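Local coordinates for CAMK/CAMK2 protein kinase (Salpingoeca rosetta, PDB 5IG1) that probably phosphorylates serine and threonine residues of proteins using ATP, this chain carrying the kinase domain of a longer calmodulin-binding enzyme, at residues F10-Y14 with F91-F95; F30-H34 with A46-I50. All coordinates share one frame; numbering follows the deposited sequence.

Interaction 1. Residues F10-Y14 with F91-F95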
ATOM      1  N   PHE A  10     -24.077   3.179 -12.344  1.00 72.95           N
ATOM      2  CA  PHE A  10     -22.732   3.189 -12.901  1.00 60.10           C
ATOM      3  C   PHE A  10     -22.769   2.960 -14.407  1.00 62.70           C
ATOM      4  O   PHE A  10     -22.043   3.615 -15.164  1.00 77.43           O
ATOM      5  CB  PHE A  10     -21.878   2.125 -12.201  1.00 49.63           C
ATOM      6  CG  PHE A  10     -20.727   1.629 -13.024  1.00 45.39           C
ATOM      7  CD1 PHE A  10     -19.512   2.302 -13.022  1.00 34.87           C
ATOM      8  CD2 PHE A  10     -20.856   0.484 -13.798  1.00 37.62           C
ATOM      9  CE1 PHE A  10     -18.453   1.843 -13.772  1.00 56.34           C
ATOM     10  CE2 PHE A  10     -19.801   0.027 -14.557  1.00 65.51           C
ATOM     11  CZ  PHE A  10     -18.596   0.706 -14.542  1.00 61.19           C
ATOM     12  N   PHE A  11     -23.626   2.045 -14.862  1.00 64.30           N
ATOM     13  CA  PHE A  11     -23.707   1.737 -16.282  1.00 66.66           C
ATOM     14  C   PHE A  11     -24.286   2.878 -17.100  1.00 66.55           C
ATOM     15  O   PHE A  11     -24.185   2.847 -18.330  1.00 87.43           O
ATOM     16  CB  PHE A  11     -24.526   0.466 -16.496  1.00 52.86           C
ATOM     17  CG  PHE A  11     -23.903  -0.755 -15.892  1.00 46.61           C
ATOM     18  CD1 PHE A  11     -22.746  -1.293 -16.429  1.00 44.61           C
ATOM     19  CD2 PHE A  11     -24.462  -1.354 -14.781  1.00 53.86           C
ATOM     20  CE1 PHE A  11     -22.167  -2.412 -15.873  1.00 78.52           C
ATOM     21  CE2 PHE A  11     -23.887  -2.475 -14.221  1.00 66.03           C
ATOM     22  CZ  PHE A  11     -22.739  -3.004 -14.767  1.00 76.15           C
ATOM     23  N   ASP A  12     -24.887   3.878 -16.456  1.00 62.37           N
ATOM     24  CA  ASP A  12     -25.357   5.048 -17.186  1.00 70.90           C
ATOM     25  C   ASP A  12     -24.224   6.027 -17.475  1.00 73.19           C
ATOM     26  O   ASP A  12     -24.219   6.671 -18.529  1.00 71.79           O
ATOM     27  CB  ASP A  12     -26.474   5.745 -16.406  1.00 81.62           C
ATOM     28  CG  ASP A  12     -27.724   4.897 -16.294  1.00105.10           C
ATOM     29  OD1 ASP A  12     -27.906   3.993 -17.136  1.00117.11           O
ATOM     30  OD2 ASP A  12     -28.530   5.137 -15.369  1.00105.82           O
ATOM     31  N   LEU A  13     -23.257   6.148 -16.568  1.00 69.44           N
ATOM     32  CA  LEU A  13     -22.141   7.065 -16.757  1.00 63.98           C
ATOM     33  C   LEU A  13     -20.904   6.393 -17.329  1.00 59.15           C
ATOM     34  O   LEU A  13     -20.115   7.051 -18.016  1.00 57.58           O
ATOM     35  CB  LEU A  13     -21.773   7.737 -15.429  1.00 54.61           C
ATOM     36  CG  LEU A  13     -22.917   8.450 -14.712  1.00 61.54           C
ATOM     37  CD1 LEU A  13     -22.383   9.281 -13.555  1.00 66.46           C
ATOM     38  CD2 LEU A  13     -23.697   9.310 -15.689  1.00 64.65           C
ATOM     39  N   TYR A  14     -20.708   5.106 -17.059  1.00 55.23           N
ATOM     40  CA  TYR A  14     -19.532   4.393 -17.525  1.00 53.91           C
ATOM     41  C   TYR A  14     -19.949   3.208 -18.380  1.00 56.45           C
ATOM     42  O   TYR A  14     -21.055   2.679 -18.243  1.00 60.98           O
ATOM     43  CB  TYR A  14     -18.671   3.926 -16.359  1.00 36.76           C
ATOM     44  CG  TYR A  14     -18.074   5.070 -15.579  1.00 46.31           C
ATOM     45  CD1 TYR A  14     -18.774   5.675 -14.541  1.00 46.94           C
ATOM     46  CD2 TYR A  14     -16.813   5.561 -15.892  1.00 49.88           C
ATOM     47  CE1 TYR A  14     -18.227   6.730 -13.827  1.00 47.19           C
ATOM     48  CE2 TYR A  14     -16.262   6.614 -15.189  1.00 59.93           C
ATOM     49  CZ  TYR A  14     -16.968   7.191 -14.158  1.00 55.36           C
ATOM     50  OH  TYR A  14     -16.410   8.240 -13.469  1.00 61.31           O
ATOM     51  N   PHE A  91     -21.848  -2.817  -5.670  1.00 51.32           N
ATOM     52  CA  PHE A  91     -21.076  -1.598  -5.513  1.00 46.92           C
ATOM     53  C   PHE A  91     -20.195  -1.432  -6.741  1.00 54.42           C
ATOM     54  O   PHE A  91     -19.625  -2.410  -7.238  1.00 61.70           O
ATOM     55  CB  PHE A  91     -20.184  -1.656  -4.272  1.00 68.42           C
ATOM     56  CG  PHE A  91     -20.845  -1.193  -3.014  1.00 67.88           C
ATOM     57  CD1 PHE A  91     -21.207   0.132  -2.855  1.00 60.59           C
ATOM     58  CD2 PHE A  91     -21.065  -2.077  -1.970  1.00 70.46           C
ATOM     59  CE1 PHE A  91     -21.801   0.562  -1.690  1.00 68.26           C
ATOM     60  CE2 PHE A  91     -21.657  -1.651  -0.798  1.00 60.69           C
ATOM     61  CZ  PHE A  91     -22.026  -0.330  -0.659  1.00 65.07           C
ATOM     62  N   TYR A  92     -20.081  -0.197  -7.223  1.00 52.95           N
ATOM     63  CA  TYR A  92     -19.136   0.141  -8.284  1.00 47.52           C
ATOM     64  C   TYR A  92     -18.282   1.296  -7.792  1.00 45.89           C
ATOM     65  O   TYR A  92     -18.784   2.411  -7.613  1.00 47.99           O
ATOM     66  CB  TYR A  92     -19.852   0.506  -9.579  1.00 41.82           C
ATOM     67  CG  TYR A  92     -20.755  -0.585 -10.091  1.00 54.09           C
ATOM     68  CD1 TYR A  92     -20.257  -1.608 -10.896  1.00 56.10           C
ATOM     69  CD2 TYR A  92     -22.105  -0.598  -9.764  1.00 43.05           C
ATOM     70  CE1 TYR A  92     -21.089  -2.612 -11.364  1.00 58.66           C
ATOM     71  CE2 TYR A  92     -22.942  -1.589 -10.234  1.00 45.46           C
ATOM     72  CZ  TYR A  92     -22.432  -2.593 -11.031  1.00 58.06           C
ATOM     73  OH  TYR A  92     -23.273  -3.580 -11.482  1.00 59.92           O
ATOM     74  N   LEU A  93     -17.002   1.030  -7.558  1.00 39.73           N
ATOM     75  CA  LEU A  93     -16.069   2.045  -7.082  1.00 37.44           C
ATOM     76  C   LEU A  93     -15.164   2.422  -8.252  1.00 41.72           C
ATOM     77  O   LEU A  93     -14.180   1.737  -8.535  1.00 49.63           O
ATOM     78  CB  LEU A  93     -15.269   1.534  -5.886  1.00 47.94           C
ATOM     79  CG  LEU A  93     -16.054   0.955  -4.706  1.00 44.27           C
ATOM     80  CD1 LEU A  93     -15.183   0.899  -3.466  1.00 54.64           C
ATOM     81  CD2 LEU A  93     -17.301   1.754  -4.430  1.00 42.71           C
ATOM     82  N   VAL A  94     -15.500   3.513  -8.929  1.00 38.52           N
ATOM     83  CA  VAL A  94     -14.722   3.962 -10.077  1.00 47.32           C
ATOM     84  C   VAL A  94     -13.464   4.659  -9.578  1.00 54.14           C
ATOM     85  O   VAL A  94     -13.537   5.562  -8.740  1.00 58.80           O
ATOM     86  CB  VAL A  94     -15.559   4.889 -10.971  1.00 48.16           C
ATOM     87  CG1 VAL A  94     -14.722   5.409 -12.123  1.00 48.29           C
ATOM     88  CG2 VAL A  94     -16.786   4.147 -11.493  1.00 41.04           C
ATOM     89  N   PHE A  95     -12.308   4.233 -10.081  1.00 44.89           N
ATOM     90  CA  PHE A  95     -11.014   4.790  -9.722  1.00 53.23           C
ATOM     91  C   PHE A  95     -10.289   5.266 -10.973  1.00 53.75           C
ATOM     92  O   PHE A  95     -10.581   4.825 -12.092  1.00 45.35           O
ATOM     93  CB  PHE A  95     -10.121   3.765  -9.009  1.00 42.31           C
ATOM     94  CG  PHE A  95     -10.611   3.352  -7.654  1.00 40.80           C
ATOM     95  CD1 PHE A  95     -10.375   4.146  -6.546  1.00 44.54           C
ATOM     96  CD2 PHE A  95     -11.279   2.154  -7.480  1.00 34.22           C
ATOM     97  CE1 PHE A  95     -10.817   3.761  -5.293  1.00 33.31           C
ATOM     98  CE2 PHE A  95     -11.715   1.759  -6.231  1.00 33.98           C
ATOM     99  CZ  PHE A  95     -11.484   2.564  -5.136  1.00 40.06           C
TER
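The rings of Phe10 and Tyr92 lie almost parallel, their planes 7° apart, yet with centroids 4.7 Å apart they are slid so far that they hardly overlap. It is therefore the inner part of each side chain that meets its partner: Phe10 CB is 3.6 Å from Tyr92 CG, and Phe10 CD2 rises over the rim of the tyrosine ring. The first torsion of Phe10, which sets CG anti to the backbone N (chi1 155°), lays the ring alongside Tyr92, with its edge at Val94. Phe11 is turned otherwise, its plane at 74° to that of Tyr92; its CE2 and CZ reach the outer end of the tyrosine, with CE2 3.5 Å from Tyr92 CZ, while the centre of its own face takes the CD2 edge of Phe10. Phe10, Phe11 and Tyr92 thus form an aromatic cluster, by which the short helix 10-13 packs against strand 90-96 in the N-terminal lobe of the kinase fold. Farther along the strand, Val94 divides its two methyls. Val94 CG2 sits at the edge of the Phe10 ring, 3.6 Å from Phe10 CD1, and also makes a CH-pi contact over the Tyr14 face, 4.0 Å from its centroid. Val94 CG1 touches the outer end of Tyr14, 3.5 Å from Tyr14 CZ. Tyr14 N is tied to the helix, 2.8 Å from Phe10 O, and Phe85 packs on both Tyr14 and Val94.

Interaction 2. Residues F30-H34 with A46-I50; sequences FSTVH and AVKVI
The imidazole of His34 meets Val49 obliquely, with Val49 CG2 3.6 Å from ND1; Val16, Leu18 and Val24 also touch this side chain. The Phe30 ring lies against Glu59 of helix 57-72 and not on residues 46-50. His34 keeps CG beside its backbone N (chi1 -60°), which lays the ring beside Val49, while its CB remains 3.8 Å from Val47 CG1. Thr32, His34, Val47 and Val49 share this face of the sheet. The antiparallel register rests on two hydrogen-bonded pairs, Thr32 with Val49 and His34 with Val47: Thr32 N lies 3.0 Å from Val49 O, and Val49 N 2.9 Å from Thr32 O. The Thr32 N bond is nearly straight (164° at the hydrogen), whereas that from Val47 N to His34 O is bent (139°). Between them Val33 and Lys48 form a non-hydrogen-bonded pair on the opposite face. There Val33 CG1 packs on Ala46 CB at 3.7 Å, and the bent Lys48 chain passes its CD 3.5 Å from Ser31 OG and 4.0 Å from Val33 CG2, on its way to a salt bridge between NZ and Glu66. An alanine in place of Lys48 would probably leave Glu66 without its salt-bridge mate and open a gap beside Ser31 and Val33. Residues 30-33 end the glycine-rich loop motif; Ala46 to Lys48 form the AxK motif, whose lysine, paired with a helix 57-72 glutamate, makes the strand-to-helix salt bridge familiar from active-like protein kinases. Strand 32-38 is flanked by strand 24-27, strand 44-51 by strand 90-96, and Ile63 of helix 57-72 packs on Ile50.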
ATOM      1  N   PHE A  30     -12.938 -10.599  -2.931  1.00 46.04           N
ATOM      2  CA  PHE A  30     -14.123  -9.857  -2.540  1.00 49.04           C
ATOM      3  C   PHE A  30     -14.594  -8.869  -3.593  1.00 55.64           C
ATOM      4  O   PHE A  30     -15.674  -8.291  -3.435  1.00 50.93           O
ATOM      5  CB  PHE A  30     -13.871  -9.112  -1.222  1.00 51.18           C
ATOM      6  CG  PHE A  30     -13.661 -10.025  -0.048  1.00 53.86           C
ATOM      7  CD1 PHE A  30     -12.410 -10.556   0.223  1.00 35.94           C
ATOM      8  CD2 PHE A  30     -14.721 -10.358   0.780  1.00 64.47           C
ATOM      9  CE1 PHE A  30     -12.220 -11.390   1.297  1.00 53.69           C
ATOM     10  CE2 PHE A  30     -14.536 -11.196   1.861  1.00 70.03           C
ATOM     11  CZ  PHE A  30     -13.284 -11.712   2.119  1.00 75.00           C
ATOM     12  N   SER A  31     -13.825  -8.665  -4.658  1.00 59.63           N
ATOM     13  CA  SER A  31     -14.193  -7.715  -5.693  1.00 43.40           C
ATOM     14  C   SER A  31     -13.498  -8.123  -6.980  1.00 36.18           C
ATOM     15  O   SER A  31     -12.604  -8.970  -6.985  1.00 63.13           O
ATOM     16  CB  SER A  31     -13.817  -6.281  -5.297  1.00 57.70           C
ATOM     17  OG  SER A  31     -12.424  -6.157  -5.056  1.00 50.35           O
ATOM     18  N   THR A  32     -13.930  -7.511  -8.078  1.00 51.29           N
ATOM     19  CA  THR A  32     -13.268  -7.684  -9.364  1.00 40.80           C
ATOM     20  C   THR A  32     -13.131  -6.319 -10.017  1.00 48.87           C
ATOM     21  O   THR A  32     -14.107  -5.569 -10.092  1.00 57.97           O
ATOM     22  CB  THR A  32     -14.050  -8.631 -10.278  1.00 47.68           C
ATOM     23  OG1 THR A  32     -14.352  -9.837  -9.568  1.00 67.02           O
ATOM     24  CG2 THR A  32     -13.231  -8.968 -11.511  1.00 46.11           C
ATOM     25  N   VAL A  33     -11.927  -5.991 -10.467  1.00 42.96           N
ATOM     26  CA  VAL A  33     -11.643  -4.687 -11.049  1.00 40.76           C
ATOM     27  C   VAL A  33     -11.619  -4.830 -12.564  1.00 44.58           C
ATOM     28  O   VAL A  33     -10.835  -5.617 -13.110  1.00 46.59           O
ATOM     29  CB  VAL A  33     -10.327  -4.109 -10.517  1.00 25.78           C
ATOM     30  CG1 VAL A  33     -10.045  -2.772 -11.177  1.00 45.06           C
ATOM     31  CG2 VAL A  33     -10.420  -3.946  -9.011  1.00 36.16           C
ATOM     32  N   HIS A  34     -12.494  -4.075 -13.233  1.00 46.46           N
ATOM     33  CA  HIS A  34     -12.609  -4.045 -14.682  1.00 52.00           C
ATOM     34  C   HIS A  34     -12.168  -2.691 -15.221  1.00 53.61           C
ATOM     35  O   HIS A  34     -12.262  -1.666 -14.538  1.00 50.13           O
ATOM     36  CB  HIS A  34     -14.049  -4.298 -15.146  1.00 53.78           C
ATOM     37  CG  HIS A  34     -14.614  -5.618 -14.726  1.00 49.31           C
ATOM     38  ND1 HIS A  34     -15.049  -5.872 -13.443  1.00 59.07           N
ATOM     39  CD2 HIS A  34     -14.842  -6.751 -15.432  1.00 45.51           C
ATOM     40  CE1 HIS A  34     -15.508  -7.110 -13.372  1.00 67.40           C
ATOM     41  NE2 HIS A  34     -15.392  -7.664 -14.566  1.00 67.63           N
ATOM     42  N   ALA A  46     -10.714   2.397 -13.748  1.00 52.08           N
ATOM     43  CA  ALA A  46     -10.789   1.053 -13.187  1.00 49.38           C
ATOM     44  C   ALA A  46     -11.971   1.027 -12.232  1.00 44.24           C
ATOM     45  O   ALA A  46     -11.922   1.639 -11.162  1.00 60.20           O
ATOM     46  CB  ALA A  46      -9.496   0.676 -12.470  1.00 49.59           C
ATOM     47  N   VAL A  47     -13.032   0.332 -12.611  1.00 37.08           N
ATOM     48  CA  VAL A  47     -14.172   0.141 -11.723  1.00 45.49           C
ATOM     49  C   VAL A  47     -13.918  -1.093 -10.862  1.00 50.01           C
ATOM     50  O   VAL A  47     -13.493  -2.143 -11.361  1.00 33.64           O
ATOM     51  CB  VAL A  47     -15.487   0.023 -12.515  1.00 32.92           C
ATOM     52  CG1 VAL A  47     -15.397  -1.070 -13.572  1.00 37.34           C
ATOM     53  CG2 VAL A  47     -16.657  -0.223 -11.579  1.00 38.14           C
ATOM     54  N   LYS A  48     -14.134  -0.949  -9.559  1.00 50.35           N
ATOM     55  CA  LYS A  48     -14.075  -2.058  -8.616  1.00 48.04           C
ATOM     56  C   LYS A  48     -15.509  -2.507  -8.363  1.00 45.84           C
ATOM     57  O   LYS A  48     -16.281  -1.802  -7.705  1.00 50.31           O
ATOM     58  CB  LYS A  48     -13.375  -1.642  -7.320  1.00 47.47           C
ATOM     59  CG  LYS A  48     -13.275  -2.745  -6.265  1.00 40.10           C
ATOM     60  CD  LYS A  48     -11.929  -2.695  -5.542  1.00 56.43           C
ATOM     61  CE  LYS A  48     -12.065  -2.126  -4.135  1.00 67.48           C
ATOM     62  NZ  LYS A  48     -10.748  -2.080  -3.425  1.00 80.48           N
ATOM     63  N   VAL A  49     -15.868  -3.661  -8.916  1.00 48.91           N
ATOM     64  CA  VAL A  49     -17.211  -4.213  -8.789  1.00 43.40           C
ATOM     65  C   VAL A  49     -17.247  -5.131  -7.578  1.00 47.27           C
ATOM     66  O   VAL A  49     -16.387  -6.009  -7.422  1.00 54.98           O
ATOM     67  CB  VAL A  49     -17.614  -4.970 -10.063  1.00 33.52           C
ATOM     68  CG1 VAL A  49     -19.088  -5.331 -10.016  1.00 35.18           C
ATOM     69  CG2 VAL A  49     -17.295  -4.137 -11.300  1.00 41.59           C
ATOM     70  N   ILE A  50     -18.243  -4.928  -6.718  1.00 40.37           N
ATOM     71  CA  ILE A  50     -18.410  -5.708  -5.497  1.00 49.88           C
ATOM     72  C   ILE A  50     -19.859  -6.167  -5.437  1.00 56.43           C
ATOM     73  O   ILE A  50     -20.751  -5.369  -5.133  1.00 60.84           O
ATOM     74  CB  ILE A  50     -18.051  -4.903  -4.240  1.00 40.98           C
ATOM     75  CG1 ILE A  50     -16.713  -4.189  -4.421  1.00 41.70           C
ATOM     76  CG2 ILE A  50     -18.009  -5.822  -3.035  1.00 48.20           C
ATOM     77  CD1 ILE A  50     -16.377  -3.227  -3.308  1.00 56.44           C
TER

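From the N terminus, the chain first forms helix 10-13, then runs through strand 24-27 into the hairpin of strands 32-38 and 44-51, where interaction 2 closes a short loop. It continues through helix 57-72 and strand 81-86 before strand 90-96 returns to helix 10-13, and interaction 1 closes a much longer excursion that contains the whole hairpin; the two contacts nest without crossing. Their centres are 10 Å apart, and neighbouring strands 44-51 and 90-96 join them: Phe91 N lies 2.8 Å from Ile50 O, a probable hydrogen bond, and Phe10 CE1 packs 3.5 Å from Val47 CG2. The N-terminal segment is thereby tied to the N-lobe sheet.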